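Local coordinates for aclacinomycin-N/aclacinomycin-A oxidase (Streptomyces galilaeus, PDB 2IPI), which oxidises the terminal sugar of aclacinomycin antibiotics in two successive oxygen-dependent steps, using an FAD attached through two covalent bonds, at residues T64-M76 with V182-V194. Sequence-based numbering, arbitrary orientation.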
# COMPACT_ATOMS: atom_id res chain seq x y z
N THR A 64 20.77 -13.79 6.04
CA THR A 64 21.66 -12.90 5.27
C THR A 64 21.41 -13.08 3.78
O THR A 64 20.88 -14.10 3.34
CB THR A 64 23.18 -13.10 5.49
OG1 THR A 64 23.52 -14.43 5.05
CG2 THR A 64 23.61 -13.03 6.95
N ALA A 65 21.84 -12.09 3.00
CA ALA A 65 21.68 -12.10 1.55
C ALA A 65 22.32 -13.35 0.97
O ALA A 65 21.78 -14.00 0.08
CB ALA A 65 22.25 -10.84 0.94
N ASP A 66 23.49 -13.70 1.51
CA ASP A 66 24.19 -14.89 1.04
C ASP A 66 23.32 -16.12 1.30
O ASP A 66 23.32 -17.08 0.54
CB ASP A 66 25.55 -15.08 1.69
CG ASP A 66 26.48 -13.88 1.55
OD1 ASP A 66 26.38 -13.14 0.55
OD2 ASP A 66 27.32 -13.68 2.45
N GLN A 67 22.57 -16.06 2.41
CA GLN A 67 21.66 -17.17 2.73
C GLN A 67 20.53 -17.16 1.71
O GLN A 67 20.01 -18.18 1.27
CB GLN A 67 21.14 -17.08 4.17
CG GLN A 67 22.26 -17.13 5.20
CD GLN A 67 21.82 -17.24 6.64
OE1 GLN A 67 20.67 -17.56 6.94
NE2 GLN A 67 22.77 -16.98 7.54
N VAL A 68 20.16 -15.94 1.29
CA VAL A 68 19.07 -15.87 0.31
C VAL A 68 19.54 -16.49 -1.00
O VAL A 68 18.78 -17.25 -1.62
CB VAL A 68 18.55 -14.45 0.09
CG1 VAL A 68 17.38 -14.50 -0.89
CG2 VAL A 68 18.10 -13.77 1.37
N VAL A 69 20.79 -16.19 -1.39
CA VAL A 69 21.33 -16.82 -2.60
C VAL A 69 21.25 -18.33 -2.53
O VAL A 69 20.80 -19.00 -3.46
CB VAL A 69 22.78 -16.37 -2.87
CG1 VAL A 69 23.46 -17.28 -3.89
CG2 VAL A 69 22.79 -14.92 -3.35
N ASP A 70 21.65 -18.90 -1.40
CA ASP A 70 21.66 -20.34 -1.18
C ASP A 70 20.26 -20.92 -1.31
O ASP A 70 20.06 -21.91 -2.01
CB ASP A 70 22.32 -20.58 0.16
CG ASP A 70 22.12 -21.89 0.86
OD1 ASP A 70 21.62 -22.82 0.20
OD2 ASP A 70 22.46 -21.98 2.06
N ALA A 71 19.30 -20.30 -0.63
CA ALA A 71 17.93 -20.78 -0.62
C ALA A 71 17.33 -20.82 -2.03
O ALA A 71 16.70 -21.83 -2.34
CB ALA A 71 17.06 -19.90 0.27
N VAL A 72 17.54 -19.75 -2.78
CA VAL A 72 17.09 -19.72 -4.18
C VAL A 72 17.70 -20.85 -4.99
O VAL A 72 17.07 -21.60 -5.77
CB VAL A 72 17.46 -18.40 -4.84
CG1 VAL A 72 16.98 -18.39 -6.30
CG2 VAL A 72 16.89 -17.19 -4.10
N ASN A 73 19.01 -21.00 -4.83
CA ASN A 73 19.68 -22.05 -5.61
C ASN A 73 19.13 -23.41 -5.21
O ASN A 73 18.93 -24.28 -6.07
CB ASN A 73 21.19 -21.98 -5.46
CG ASN A 73 21.81 -20.77 -6.15
OD1 ASN A 73 21.39 -20.33 -7.22
ND2 ASN A 73 22.83 -20.22 -5.49
N GLN A 74 18.86 -23.64 -3.93
CA GLN A 74 18.34 -24.95 -3.52
C GLN A 74 16.94 -25.21 -4.04
O GLN A 74 16.55 -26.32 -4.41
CB GLN A 74 18.39 -25.05 -2.00
CG GLN A 74 19.81 -25.19 -1.45
CD GLN A 74 19.81 -25.62 0.01
OE1 GLN A 74 18.98 -26.43 0.44
NE2 GLN A 74 20.76 -25.09 0.79
N ALA A 75 16.08 -24.18 -4.09
CA ALA A 75 14.74 -24.41 -4.61
C ALA A 75 14.73 -24.61 -6.12
O ALA A 75 13.94 -25.39 -6.69
CB ALA A 75 13.80 -23.26 -4.26
N MET A 76 15.61 -23.88 -6.82
CA MET A 76 15.60 -24.09 -8.27
C MET A 76 16.05 -25.52 -8.58
O MET A 76 15.45 -26.19 -9.42
CB MET A 76 16.48 -23.06 -8.98
CG MET A 76 16.06 -21.61 -8.71
SD MET A 76 17.03 -20.42 -9.66
CE MET A 76 16.65 -21.00 -11.33
N VAL A 182 19.36 -6.72 -3.98
CA VAL A 182 18.45 -7.73 -4.50
C VAL A 182 19.14 -9.05 -4.80
O VAL A 182 20.33 -9.07 -5.14
CB VAL A 182 17.79 -7.25 -5.82
CG1 VAL A 182 16.50 -8.01 -6.08
CG2 VAL A 182 17.52 -5.75 -5.77
N VAL A 183 18.41 -10.15 -4.67
CA VAL A 183 18.92 -11.42 -5.19
C VAL A 183 18.10 -11.73 -6.46
O VAL A 183 16.88 -11.89 -6.41
CB VAL A 183 18.86 -12.57 -4.18
CG1 VAL A 183 19.19 -13.91 -4.82
CG2 VAL A 183 19.83 -12.33 -3.02
N VAL A 184 18.82 -11.79 -7.57
CA VAL A 184 18.32 -12.08 -8.90
C VAL A 184 18.91 -13.38 -9.46
O VAL A 184 19.83 -13.95 -8.87
CB VAL A 184 18.68 -10.91 -9.83
CG1 VAL A 184 17.95 -9.64 -9.37
CG2 VAL A 184 20.17 -10.65 -9.86
N VAL A 185 18.34 -13.90 -10.55
CA VAL A 185 18.81 -15.16 -11.13
C VAL A 185 19.17 -14.92 -12.60
O VAL A 185 18.43 -14.26 -13.33
CB VAL A 185 17.79 -16.30 -11.01
CG1 VAL A 185 18.24 -17.52 -11.82
CG2 VAL A 185 17.57 -16.69 -9.55
N ASP A 186 20.33 -15.45 -12.95
CA ASP A 186 21.02 -15.46 -14.20
C ASP A 186 20.25 -16.13 -15.34
O ASP A 186 19.46 -17.01 -15.03
CB ASP A 186 22.33 -16.27 -14.07
CG ASP A 186 23.50 -15.30 -14.20
OD1 ASP A 186 23.26 -14.20 -14.75
OD2 ASP A 186 24.60 -15.65 -13.76
N ALA A 187 20.54 -15.72 -16.57
CA ALA A 187 20.10 -16.46 -17.75
C ALA A 187 20.65 -17.89 -17.70
O ALA A 187 19.99 -18.82 -18.15
CB ALA A 187 20.53 -15.77 -19.03
N SER A 188 21.84 -18.05 -17.15
CA SER A 188 22.58 -19.27 -16.93
C SER A 188 22.05 -20.12 -15.77
O SER A 188 22.49 -21.26 -15.58
CB SER A 188 24.05 -18.92 -16.66
OG SER A 188 24.28 -18.70 -15.28
N GLY A 189 21.12 -19.58 -14.99
CA GLY A 189 20.51 -20.29 -13.89
C GLY A 189 21.16 -20.02 -12.54
O GLY A 189 20.99 -20.81 -11.60
N ARG A 190 21.89 -18.92 -12.42
CA ARG A 190 22.63 -18.67 -11.19
C ARG A 190 21.96 -17.59 -10.34
O ARG A 190 21.67 -16.54 -10.89
CB ARG A 190 24.05 -18.19 -11.49
CG ARG A 190 25.15 -19.20 -11.28
CD ARG A 190 26.43 -18.86 -12.00
NE ARG A 190 26.23 -18.16 -13.27
CZ ARG A 190 27.10 -17.25 -13.71
NH1 ARG A 190 28.18 -16.97 -12.99
NH2 ARG A 190 26.90 -16.63 -14.86
N ALA A 191 21.75 -17.84 -9.06
CA ALA A 191 21.39 -16.78 -8.12
C ALA A 191 22.59 -15.86 -7.87
O ALA A 191 23.72 -16.35 -7.77
CB ALA A 191 20.87 -17.34 -6.82
N ARG A 192 22.35 -14.56 -7.77
CA ARG A 192 23.41 -13.59 -7.54
C ARG A 192 22.94 -12.39 -6.72
O ARG A 192 21.81 -11.93 -6.83
CB ARG A 192 24.00 -13.08 -8.87
CG ARG A 192 23.22 -13.42 -10.12
CD ARG A 192 24.08 -13.95 -11.25
NE ARG A 192 25.21 -14.79 -10.83
CZ ARG A 192 26.44 -14.69 -11.31
NH1 ARG A 192 26.73 -13.78 -12.24
NH2 ARG A 192 27.40 -15.50 -10.87
N LYS A 193 23.83 -11.84 -5.90
CA LYS A 193 23.42 -10.61 -5.20
C LYS A 193 23.94 -9.38 -5.92
O LYS A 193 25.12 -9.30 -6.32
CB LYS A 193 23.89 -10.73 -3.75
CG LYS A 193 23.40 -9.57 -2.89
CD LYS A 193 24.39 -9.37 -1.72
CE LYS A 193 25.60 -10.30 -1.91
NZ LYS A 193 26.60 -9.76 -2.88
N VAL A 194 23.05 -8.40 -6.11
CA VAL A 194 23.31 -7.21 -6.90
C VAL A 194 22.86 -5.95 -6.14
O VAL A 194 21.91 -6.00 -5.34
CB VAL A 194 22.58 -7.17 -8.25
CG1 VAL A 194 22.76 -8.48 -9.00
CG2 VAL A 194 21.11 -6.85 -8.07
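Val72 reaches both strands of the 182-194 hairpin: its CG1 lies 3.7 Å from Val185 CG2 and also meets Ala191 CB, while its CG2 turns to Val183 CG1. This fork follows from chi1 of -180°, which sets CG1 anti to the backbone N and leaves CG2 beside it. One turn earlier, Val69 crosses Val183 at about a right angle, CG2 to CG2 at 3.9 Å, and lays CG1 against Ala191 CB; Val68 CG1 closes on Val183 CG2 from the neighbouring helix position. At the turn end, Met76 bends at chi3, bringing SD to 3.8 Å from Val185 CG2 and its methyl near CG1.

A single hydrogen bond crosses the interface. Ala191 N donates to Asn73 OD1 at 3.1 Å with an N-H...O angle of 150°; the donor lies in the carbonyl plane, on a lone pair, and Ala191 CB packs against the same amide.

At the helix start, Ala65 CB rests on Lys193 CD at 3.7 Å. Asp66 OD1 and Lys193 NZ stay 4.8 Å apart, so opposite charges are near without contact. Beyond the interface, Asp186 holds Arg190 through a salt bridge, NH2 to OD2 at 2.7 Å.

Helix 65-76 runs 26° from strand 182-185, 8.9 Å between axes, covering part of the antiparallel sheet in the FAD-binding PCMH-type region; Ile82 of another sheet touches Val72 too. The chemistry implies a mainly dispersive helix-on-sheet joint, with one directional bond tying the helix to strand 191-197, an outermost strand of that sheet.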